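Local coordinates for acetoin utilization protein (Exiguobacterium sibiricum, PDB 2Q04) that probably transfers acetyl groups as a member of the GNAT acetyltransferase family and, going by its name, may take part in acetoin utilization, at residues I95-A100 against L130-E135; L58-I63 against F78-P83; K34-L39 against D71-V76. All blocks are in the same frame, centred on the assembly; numbering follows the deposited sequence.

How the interactions relate
All three contacts belong to one mixed sheet. Interaction 1 is the buried one nearest the centre of the chain: two parallel strands carry apolar side chains at one end and hold a calcium ion with waters at the other. Interactions 2 and 3 share strand 71-79, which pairs antiparallel with strand 62-68 and, near its start, parallel with strand 34-35. Interaction 2 lies partly buried at the open end of the hairpin, and a carboxylate takes over from backbone pairing there; interaction 3 is mostly buried but has a charged, open side at Lys34 and Asp71. Interactions 1 and 2 meet directly, through Glu97 N and Leu79 O (2.7 Å), a probable hydrogen bond.

Interaction 1. Residues I95-A100 against L130-E135; sequences ILELGA and LILTTE. With CA (calcium ion), chain G; EDO (1,2-ethanediol), chain J.
Leu132 lies between Ile95 and Glu97 of the parallel neighbour strand. Its CB carries CG at chi1 61°, between the backbone N and the carbonyl carbon, and from there CG lies 4.0 Å from Leu96 O. The two methyls part: CD1 meets Glu97 CG at 3.8 Å, and CD2 meets Ile95 CG2, also at 3.8 Å. Backbone bonds Leu96 N to Leu130 O, Leu132 N to Leu96 O and Leu98 N to Leu132 O tie the strands together. Beyond them a side chain takes over: Thr133 OG1 donates to Leu98 O (2.6 Å), which also accepts from water 1. That water donates to Glu97 OE2 as well, accepts from Thr134 N and binds the calcium ion. Gly99 O and Thr134 O, each 2.5 Å from calcium, bind it from both strands, with waters 2 and 3 adding to its shell. Water 2 donates to Thr133 OG1 and to Glu135 OE2. Helix 193-203 covers Ile95, Leu130 and Leu132 through His198, Val195 and Phe199, whereas Phe78 of strand 71-79 packs on Leu96, Leu98 and Ile131; the pair closes the beta-alpha-beta unit with helix 112-121, and strand 182-187 flanks 130-135.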
loop_
_atom_site.group_PDB
_atom_site.type_symbol
_atom_site.label_atom_id
_atom_site.label_comp_id
_atom_site.label_asym_id
_atom_site.label_seq_id
_atom_site.Cartn_x
_atom_site.Cartn_y
_atom_site.Cartn_z
ATOM N N ILE A 95 -3.596 -12.125 -6.807
ATOM C CA ILE A 95 -4.158 -10.958 -6.156
ATOM C C ILE A 95 -3.324 -10.587 -4.923
ATOM O O ILE A 95 -3.175 -11.382 -3.987
ATOM C CB ILE A 95 -5.645 -11.173 -5.782
ATOM C CG1 ILE A 95 -6.490 -11.225 -7.061
ATOM C CG2 ILE A 95 -6.144 -10.038 -4.866
ATOM C CD1 ILE A 95 -7.963 -11.431 -6.826
ATOM N N LEU A 96 -2.747 -9.386 -4.964
ATOM C CA LEU A 96 -1.862 -8.901 -3.924
ATOM C C LEU A 96 -2.444 -7.628 -3.339
ATOM O O LEU A 96 -3.087 -6.865 -4.041
ATOM C CB LEU A 96 -0.485 -8.607 -4.528
ATOM C CG LEU A 96 0.681 -8.401 -3.568
ATOM C CD1 LEU A 96 1.005 -9.686 -2.823
ATOM C CD2 LEU A 96 1.893 -7.920 -4.333
ATOM N N GLU A 97 -2.231 -7.401 -2.053
ATOM C CA GLU A 97 -2.730 -6.185 -1.428
ATOM C C GLU A 97 -1.607 -5.221 -1.063
ATOM O O GLU A 97 -0.606 -5.611 -0.486
ATOM C CB GLU A 97 -3.571 -6.499 -0.180
ATOM C CG GLU A 97 -4.265 -5.236 0.414
ATOM C CD GLU A 97 -4.912 -5.481 1.763
ATOM O OE1 GLU A 97 -4.859 -6.622 2.251
ATOM O OE2 GLU A 97 -5.446 -4.515 2.349
ATOM N N LEU A 98 -1.759 -3.980 -1.496
ATOM C CA LEU A 98 -0.972 -2.901 -0.992
ATOM C C LEU A 98 -1.563 -2.595 0.357
ATOM O O LEU A 98 -2.629 -1.989 0.451
ATOM C CB LEU A 98 -1.080 -1.681 -1.933
ATOM C CG LEU A 98 -0.165 -0.461 -1.690
ATOM C CD1 LEU A 98 -0.336 0.539 -2.825
ATOM C CD2 LEU A 98 -0.443 0.219 -0.339
ATOM N N GLY A 99 -0.966 -3.157 1.392
ATOM C CA GLY A 99 -1.527 -3.071 2.735
ATOM C C GLY A 99 -1.712 -1.650 3.181
ATOM O O GLY A 99 -2.833 -1.197 3.383
ATOM N N ALA A 100 -0.600 -0.922 3.290
ATOM C CA ALA A 100 -0.635 0.450 3.747
ATOM C C ALA A 100 0.540 1.262 3.201
ATOM O O ALA A 100 1.490 0.715 2.634
ATOM C CB ALA A 100 -0.648 0.493 5.269
ATOM N N LEU A 130 -2.551 -8.459 -9.757
ATOM C CA LEU A 130 -3.584 -7.475 -9.619
ATOM C C LEU A 130 -3.455 -6.935 -8.177
ATOM O O LEU A 130 -3.689 -7.673 -7.197
ATOM C CB LEU A 130 -4.977 -8.107 -9.858
ATOM C CG LEU A 130 -6.168 -7.131 -9.935
ATOM C CD1 LEU A 130 -7.385 -7.774 -10.642
ATOM C CD2 LEU A 130 -6.552 -6.628 -8.544
ATOM N N ILE A 131 -2.984 -5.694 -8.052
ATOM C CA ILE A 131 -2.704 -5.109 -6.739
ATOM C C ILE A 131 -3.849 -4.196 -6.299
ATOM O O ILE A 131 -4.040 -3.116 -6.849
ATOM C CB ILE A 131 -1.359 -4.303 -6.753
ATOM C CG1 ILE A 131 -0.221 -5.182 -7.286
ATOM C CG2 ILE A 131 -1.015 -3.779 -5.331
ATOM C CD1 ILE A 131 1.046 -4.408 -7.632
ATOM N N LEU A 132 -4.616 -4.647 -5.325
ATOM C CA LEU A 132 -5.714 -3.868 -4.816
ATOM C C LEU A 132 -5.324 -3.228 -3.506
ATOM O O LEU A 132 -4.356 -3.628 -2.882
ATOM C CB LEU A 132 -6.982 -4.750 -4.651
ATOM C CG LEU A 132 -6.955 -5.967 -3.676
ATOM C CD1 LEU A 132 -7.052 -5.535 -2.209
ATOM C CD2 LEU A 132 -8.094 -6.916 -4.007
ATOM N N THR A 133 -6.070 -2.212 -3.104
ATOM C CA THR A 133 -5.820 -1.532 -1.835
ATOM C C THR A 133 -7.115 -0.915 -1.313
ATOM O O THR A 133 -8.001 -0.563 -2.092
ATOM C CB THR A 133 -4.694 -0.395 -1.983
ATOM O OG1 THR A 133 -4.033 -0.202 -0.734
ATOM C CG2 THR A 133 -5.283 0.906 -2.434
ATOM N N THR A 134 -7.222 -0.815 0.002
ATOM C CA THR A 134 -8.383 -0.224 0.641
ATOM C C THR A 134 -7.952 0.930 1.507
ATOM O O THR A 134 -6.951 0.836 2.213
ATOM C CB THR A 134 -9.084 -1.231 1.525
ATOM O OG1 THR A 134 -8.134 -1.806 2.434
ATOM C CG2 THR A 134 -9.712 -2.328 0.691
ATOM N N GLU A 135 -8.711 2.026 1.456
ATOM C CA GLU A 135 -8.412 3.229 2.259
ATOM C C GLU A 135 -9.676 3.686 2.988
ATOM O O GLU A 135 -10.710 3.875 2.371
ATOM C CB GLU A 135 -7.881 4.357 1.357
ATOM C CG GLU A 135 -6.426 4.140 0.858
ATOM C CD GLU A 135 -5.376 4.344 1.963
ATOM O OE1 GLU A 135 -5.672 5.069 2.930
ATOM O OE2 GLU A 135 -4.253 3.777 1.855
HETATM CA CA CA G . -5.086 -0.213 3.397
HETATM C C1 EDO J . -3.005 7.436 5.145
HETATM O O1 EDO J . -3.545 7.319 3.809
HETATM C C2 EDO J . -2.618 6.071 5.679
HETATM O O2 EDO J . -2.529 6.120 7.101
HETATM O O HOH W 1 -5.219 -2.084 1.526
HETATM O O HOH W 2 -4.116 1.093 1.585
HETATM O O HOH W 3 -6.141 -1.320 5.650
#

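Interaction 2. Residues L58-I63 against F78-P83; sequences LEEGRI and FLYPDP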
loop_
_atom_site.group_PDB
_atom_site.type_symbol
_atom_site.label_atom_id
_atom_site.label_comp_id
_atom_site.label_asym_id
_atom_site.label_seq_id
_atom_site.Cartn_x
_atom_site.Cartn_y
_atom_site.Cartn_z
ATOM N N LEU A 58 7.384 -12.629 4.998
ATOM C CA LEU A 58 6.439 -13.454 4.244
ATOM C C LEU A 58 6.968 -13.771 2.850
ATOM O O LEU A 58 7.688 -12.960 2.243
ATOM C CB LEU A 58 5.088 -12.756 4.127
ATOM C CG LEU A 58 4.318 -12.549 5.428
ATOM C CD1 LEU A 58 3.126 -11.618 5.186
ATOM C CD2 LEU A 58 3.859 -13.895 6.016
ATOM N N GLU A 59 6.555 -14.924 2.324
ATOM C CA GLU A 59 6.962 -15.367 0.999
ATOM C C GLU A 59 6.672 -14.292 -0.053
ATOM O O GLU A 59 7.535 -13.951 -0.853
ATOM C CB GLU A 59 6.232 -16.667 0.633
ATOM C CG GLU A 59 6.856 -17.424 -0.539
ATOM N N GLU A 60 5.463 -13.736 -0.015
ATOM C CA GLU A 60 5.051 -12.718 -0.988
ATOM C C GLU A 60 5.283 -11.273 -0.477
ATOM O O GLU A 60 5.193 -10.307 -1.251
ATOM C CB GLU A 60 3.569 -12.910 -1.365
ATOM C CG GLU A 60 2.544 -12.274 -0.377
ATOM C CD GLU A 60 2.409 -13.038 0.954
ATOM O OE1 GLU A 60 3.021 -14.129 1.106
ATOM O OE2 GLU A 60 1.673 -12.547 1.838
ATOM N N GLY A 61 5.600 -11.141 0.814
ATOM C CA GLY A 61 5.695 -9.823 1.470
ATOM C C GLY A 61 6.777 -8.900 0.914
ATOM O O GLY A 61 7.882 -9.334 0.627
ATOM N N ARG A 62 6.440 -7.612 0.784
ATOM C CA ARG A 62 7.382 -6.593 0.321
ATOM C C ARG A 62 7.217 -5.315 1.122
ATOM O O ARG A 62 6.106 -4.751 1.213
ATOM C CB ARG A 62 7.157 -6.279 -1.154
ATOM C CG ARG A 62 7.305 -7.444 -2.041
ATOM C CD ARG A 62 7.276 -7.047 -3.465
ATOM N NE ARG A 62 7.591 -8.179 -4.329
ATOM C CZ ARG A 62 8.088 -8.078 -5.564
ATOM N NH1 ARG A 62 8.356 -6.884 -6.087
ATOM N NH2 ARG A 62 8.348 -9.177 -6.265
ATOM N N ILE A 63 8.325 -4.834 1.676
ATOM C CA ILE A 63 8.345 -3.567 2.392
ATOM C C ILE A 63 9.335 -2.618 1.707
ATOM O O ILE A 63 10.523 -2.869 1.684
ATOM C CB ILE A 63 8.776 -3.758 3.881
ATOM C CG1 ILE A 63 7.800 -4.704 4.626
ATOM C CG2 ILE A 63 8.875 -2.398 4.595
ATOM C CD1 ILE A 63 6.396 -4.139 4.822
ATOM N N PHE A 78 3.267 -4.549 0.966
ATOM C CA PHE A 78 2.565 -5.434 0.047
ATOM C C PHE A 78 2.541 -6.804 0.621
ATOM O O PHE A 78 3.545 -7.281 1.140
ATOM C CB PHE A 78 3.254 -5.475 -1.310
ATOM C CG PHE A 78 3.300 -4.184 -1.985
ATOM C CD1 PHE A 78 2.295 -3.810 -2.863
ATOM C CD2 PHE A 78 4.347 -3.297 -1.744
ATOM C CE1 PHE A 78 2.329 -2.567 -3.496
ATOM C CE2 PHE A 78 4.389 -2.066 -2.371
ATOM C CZ PHE A 78 3.382 -1.701 -3.254
ATOM N N LEU A 79 1.387 -7.449 0.538
ATOM C CA LEU A 79 1.229 -8.819 1.002
ATOM C C LEU A 79 -0.092 -9.343 0.504
ATOM O O LEU A 79 -0.883 -8.589 -0.084
ATOM C CB LEU A 79 1.278 -8.886 2.542
ATOM C CG LEU A 79 0.159 -8.168 3.321
ATOM C CD1 LEU A 79 0.215 -8.559 4.793
ATOM C CD2 LEU A 79 0.239 -6.636 3.156
ATOM N N TYR A 80 -0.353 -10.627 0.730
ATOM C CA TYR A 80 -1.636 -11.203 0.346
ATOM C C TYR A 80 -2.734 -10.654 1.228
ATOM O O TYR A 80 -2.498 -10.358 2.396
ATOM C CB TYR A 80 -1.607 -12.730 0.425
ATOM C CG TYR A 80 -0.918 -13.390 -0.746
ATOM C CD1 TYR A 80 -1.188 -12.988 -2.053
ATOM C CD2 TYR A 80 -0.063 -14.464 -0.555
ATOM C CE1 TYR A 80 -0.579 -13.585 -3.118
ATOM C CE2 TYR A 80 0.553 -15.083 -1.625
ATOM C CZ TYR A 80 0.288 -14.644 -2.908
ATOM O OH TYR A 80 0.892 -15.256 -3.985
ATOM N N PRO A 81 -3.950 -10.496 0.663
ATOM C CA PRO A 81 -5.082 -9.956 1.411
ATOM C C PRO A 81 -5.363 -10.710 2.706
ATOM O O PRO A 81 -5.085 -11.896 2.802
ATOM C CB PRO A 81 -6.252 -10.105 0.432
ATOM C CG PRO A 81 -5.634 -10.140 -0.899
ATOM C CD PRO A 81 -4.316 -10.799 -0.736
ATOM N N ASP A 82 -5.936 -10.009 3.680
ATOM C CA ASP A 82 -6.226 -10.589 5.006
ATOM C C ASP A 82 -7.235 -11.746 4.904
ATOM O O ASP A 82 -8.292 -11.592 4.305
ATOM C CB ASP A 82 -6.776 -9.493 5.950
ATOM C CG ASP A 82 -6.965 -9.988 7.384
ATOM O OD1 ASP A 82 -8.009 -10.609 7.674
ATOM O OD2 ASP A 82 -6.091 -9.701 8.231
ATOM N N PRO A 83 -6.909 -12.903 5.523
ATOM C CA PRO A 83 -7.802 -14.079 5.530
ATOM C C PRO A 83 -9.210 -13.791 6.071
ATOM O O PRO A 83 -10.140 -14.542 5.783
ATOM C CB PRO A 83 -7.081 -15.058 6.463
ATOM C CG PRO A 83 -5.671 -14.656 6.424
ATOM C CD PRO A 83 -5.648 -13.173 6.231
#
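Glu60 and Tyr80 make the side-chain polar link of this contact: Tyr80 N donates to Glu60 OE2 at 3.0 Å, almost straight at 172°. The N-H reaches the oxygen on its anti side, somewhat out of the carboxylate plane. Two backbone bonds make Arg62 and Phe78 a hydrogen-bonded antiparallel pair, Arg62 N to Phe78 O and Phe78 N to Arg62 O, both 2.9 Å. Next to them Gly61 CA comes 3.3 Å from Phe78 O in a CA-H...O contact, continuing the approach of the chains past the last bridge. The acid folds back over the aromatic ring. With chi1 at 83° and a bend at chi2, Glu60 CG sits over one face of the Tyr80 ring, 3.7 Å from its centroid and offset toward the rim, in a CH-pi contact. The carboxylate follows with its plane only 20° from that of the ring, and CD lies 3.2 Å from Tyr80 CD2. Farther out, Leu58 CD1 touches Leu79 CB at 4.2 Å. On the other side of the hairpin Arg62 CB lies 4.0 Å from Phe78 CB, and Arg62 O is at the edge of the Phe78 ring. The arginine then runs extended to a salt bridge with Asp123, while Tyr80 OH is hydrogen-bonded to Gly1 N and Pro93 O. A single glutamate thus uses one carboxylate oxygen, OE2, and its aliphatic CG: the bond to Tyr80 N fixes its position, and the ring beneath probably limits its rotation where regular strand pairing has stopped.

Interaction 3. Residues K34-L39 against D71-V76; sequences KLDPGL and DIIGYV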
loop_
_atom_site.group_PDB
_atom_site.type_symbol
_atom_site.label_atom_id
_atom_site.label_comp_id
_atom_site.label_asym_id
_atom_site.label_seq_id
_atom_site.Cartn_x
_atom_site.Cartn_y
_atom_site.Cartn_z
ATOM N N LYS A 34 14.962 2.077 12.570
ATOM C CA LYS A 34 14.093 2.598 13.615
ATOM C C LYS A 34 12.946 3.398 13.002
ATOM O O LYS A 34 13.171 4.403 12.346
ATOM C CB LYS A 34 14.897 3.496 14.562
ATOM C CG LYS A 34 14.077 4.100 15.700
ATOM C CD LYS A 34 14.965 4.829 16.705
ATOM C CE LYS A 34 14.169 5.292 17.925
ATOM N NZ LYS A 34 15.043 5.890 18.982
ATOM N N LEU A 35 11.717 2.947 13.216
ATOM C CA LEU A 35 10.551 3.681 12.728
ATOM C C LEU A 35 10.480 5.069 13.356
ATOM O O LEU A 35 10.595 5.220 14.581
ATOM C CB LEU A 35 9.253 2.924 13.034
ATOM C CG LEU A 35 8.729 1.959 11.968
ATOM C CD1 LEU A 35 7.348 1.448 12.372
ATOM C CD2 LEU A 35 8.663 2.622 10.605
ATOM N N ASP A 36 10.274 6.079 12.514
ATOM C CA ASP A 36 10.120 7.446 12.979
ATOM C C ASP A 36 8.919 7.534 13.940
ATOM O O ASP A 36 7.878 6.914 13.689
ATOM C CB ASP A 36 9.899 8.379 11.796
ATOM C CG ASP A 36 9.929 9.818 12.188
ATOM O OD1 ASP A 36 11.036 10.340 12.435
ATOM O OD2 ASP A 36 8.847 10.440 12.250
ATOM N N PRO A 37 9.052 8.327 15.037
ATOM C CA PRO A 37 7.971 8.427 16.043
ATOM C C PRO A 37 6.632 8.946 15.489
ATOM O O PRO A 37 5.596 8.761 16.124
ATOM C CB PRO A 37 8.535 9.418 17.070
ATOM C CG PRO A 37 10.012 9.399 16.859
ATOM C CD PRO A 37 10.221 9.147 15.413
ATOM N N GLY A 38 6.662 9.570 14.307
ATOM C CA GLY A 38 5.461 10.158 13.716
ATOM C C GLY A 38 4.680 9.231 12.793
ATOM O O GLY A 38 3.823 9.691 12.038
ATOM N N LEU A 39 4.962 7.926 12.859
ATOM C CA LEU A 39 4.257 6.940 12.020
ATOM C C LEU A 39 3.318 6.084 12.876
ATOM O O LEU A 39 3.470 4.857 12.959
ATOM C CB LEU A 39 5.266 6.054 11.276
ATOM C CG LEU A 39 6.158 6.780 10.245
ATOM C CD1 LEU A 39 7.319 5.910 9.832
ATOM C CD2 LEU A 39 5.357 7.209 9.031
ATOM N N ASP A 71 16.827 5.722 10.141
ATOM C CA ASP A 71 15.463 6.145 10.453
ATOM C C ASP A 71 14.492 5.989 9.261
ATOM O O ASP A 71 14.654 6.635 8.227
ATOM C CB ASP A 71 15.469 7.600 10.930
ATOM C CG ASP A 71 16.255 7.790 12.214
ATOM O OD1 ASP A 71 15.965 7.084 13.196
ATOM O OD2 ASP A 71 17.153 8.658 12.245
ATOM N N ILE A 72 13.464 5.157 9.445
ATOM C CA ILE A 72 12.400 5.001 8.443
ATOM C C ILE A 72 11.350 6.093 8.654
ATOM O O ILE A 72 10.663 6.110 9.675
ATOM C CB ILE A 72 11.696 3.629 8.561
ATOM C CG1 ILE A 72 12.704 2.491 8.435
ATOM C CG2 ILE A 72 10.633 3.499 7.494
ATOM C CD1 ILE A 72 12.136 1.130 8.811
ATOM N N ILE A 73 11.224 6.993 7.685
ATOM C CA ILE A 73 10.273 8.115 7.794
ATOM C C ILE A 73 9.058 7.900 6.893
ATOM O O ILE A 73 8.196 8.761 6.779
ATOM C CB ILE A 73 10.968 9.512 7.484
ATOM C CG1 ILE A 73 11.511 9.571 6.045
ATOM C CG2 ILE A 73 12.087 9.753 8.444
ATOM C CD1 ILE A 73 10.483 9.968 5.004
ATOM N N GLY A 74 8.983 6.726 6.293
ATOM C CA GLY A 74 7.875 6.371 5.453
ATOM C C GLY A 74 8.024 4.956 4.940
ATOM O O GLY A 74 9.122 4.412 4.912
ATOM N N TYR A 75 6.912 4.354 4.536
ATOM C CA TYR A 75 6.930 3.000 4.024
ATOM C C TYR A 75 5.687 2.698 3.210
ATOM O O TYR A 75 4.690 3.419 3.275
ATOM C CB TYR A 75 7.028 2.002 5.171
ATOM C CG TYR A 75 5.835 2.038 6.110
ATOM C CD1 TYR A 75 4.660 1.349 5.804
ATOM C CD2 TYR A 75 5.885 2.757 7.310
ATOM C CE1 TYR A 75 3.563 1.381 6.662
ATOM C CE2 TYR A 75 4.796 2.795 8.173
ATOM C CZ TYR A 75 3.636 2.104 7.844
ATOM O OH TYR A 75 2.555 2.132 8.688
ATOM N N VAL A 76 5.753 1.613 2.450
ATOM C CA VAL A 76 4.607 1.088 1.763
ATOM C C VAL A 76 4.719 -0.426 1.778
ATOM O O VAL A 76 5.809 -0.973 1.551
ATOM C CB VAL A 76 4.502 1.625 0.305
ATOM C CG1 VAL A 76 5.718 1.219 -0.514
ATOM C CG2 VAL A 76 3.225 1.132 -0.350
#
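Lys34 and Leu35 run parallel to Asp71 and Ile72, joined by two backbone hydrogen bonds: Ile72 N donates to Lys34 O (3.0 Å), and Asp36 N to Ile72 O (2.9 Å). Asp71 CA adds a CA-H...O contact to Lys34 O. The chain then turns away. Asp36 to Leu39 form a type I turn closed by Leu39 N to Asp36 O, and Asp36 OD2 accepts from Gly38 N at 3.1 Å, an Asx turn. That amide comes from above the carboxylate plane, 50° out of it. The aspartate's CB lies against Ile72 O, and its OD2 also forms a salt bridge with Arg106, so the carboxylate has partners in the turn and in the loop that follows strand 95-103.

The apolar contacts gather on two leucines. Leu35 CD2 rests against Ile72 CG2 (3.8 Å) and approaches the Tyr75 ring obliquely. Leu39 CD1 reaches the edge of the same ring, near its plane, at 4.3 Å from Tyr75 CD2, and touches Ile72 O at 3.4 Å. Helix 45-56 covers this side, with Leu52 against both Leu35 and Tyr75. As for charges, Lys34 NZ and Asp71 OD1 stay 6.0 Å apart, so any attraction between them is probably modest.

Ile73 and Gly74 both face Ala66 of strand 62-68, a classic beta bulge in the hairpin. The arrangement is that of a short parallel edge strand ending in an Asx turn beside a bulged strand, within the mixed sheet of a GNAT-family domain.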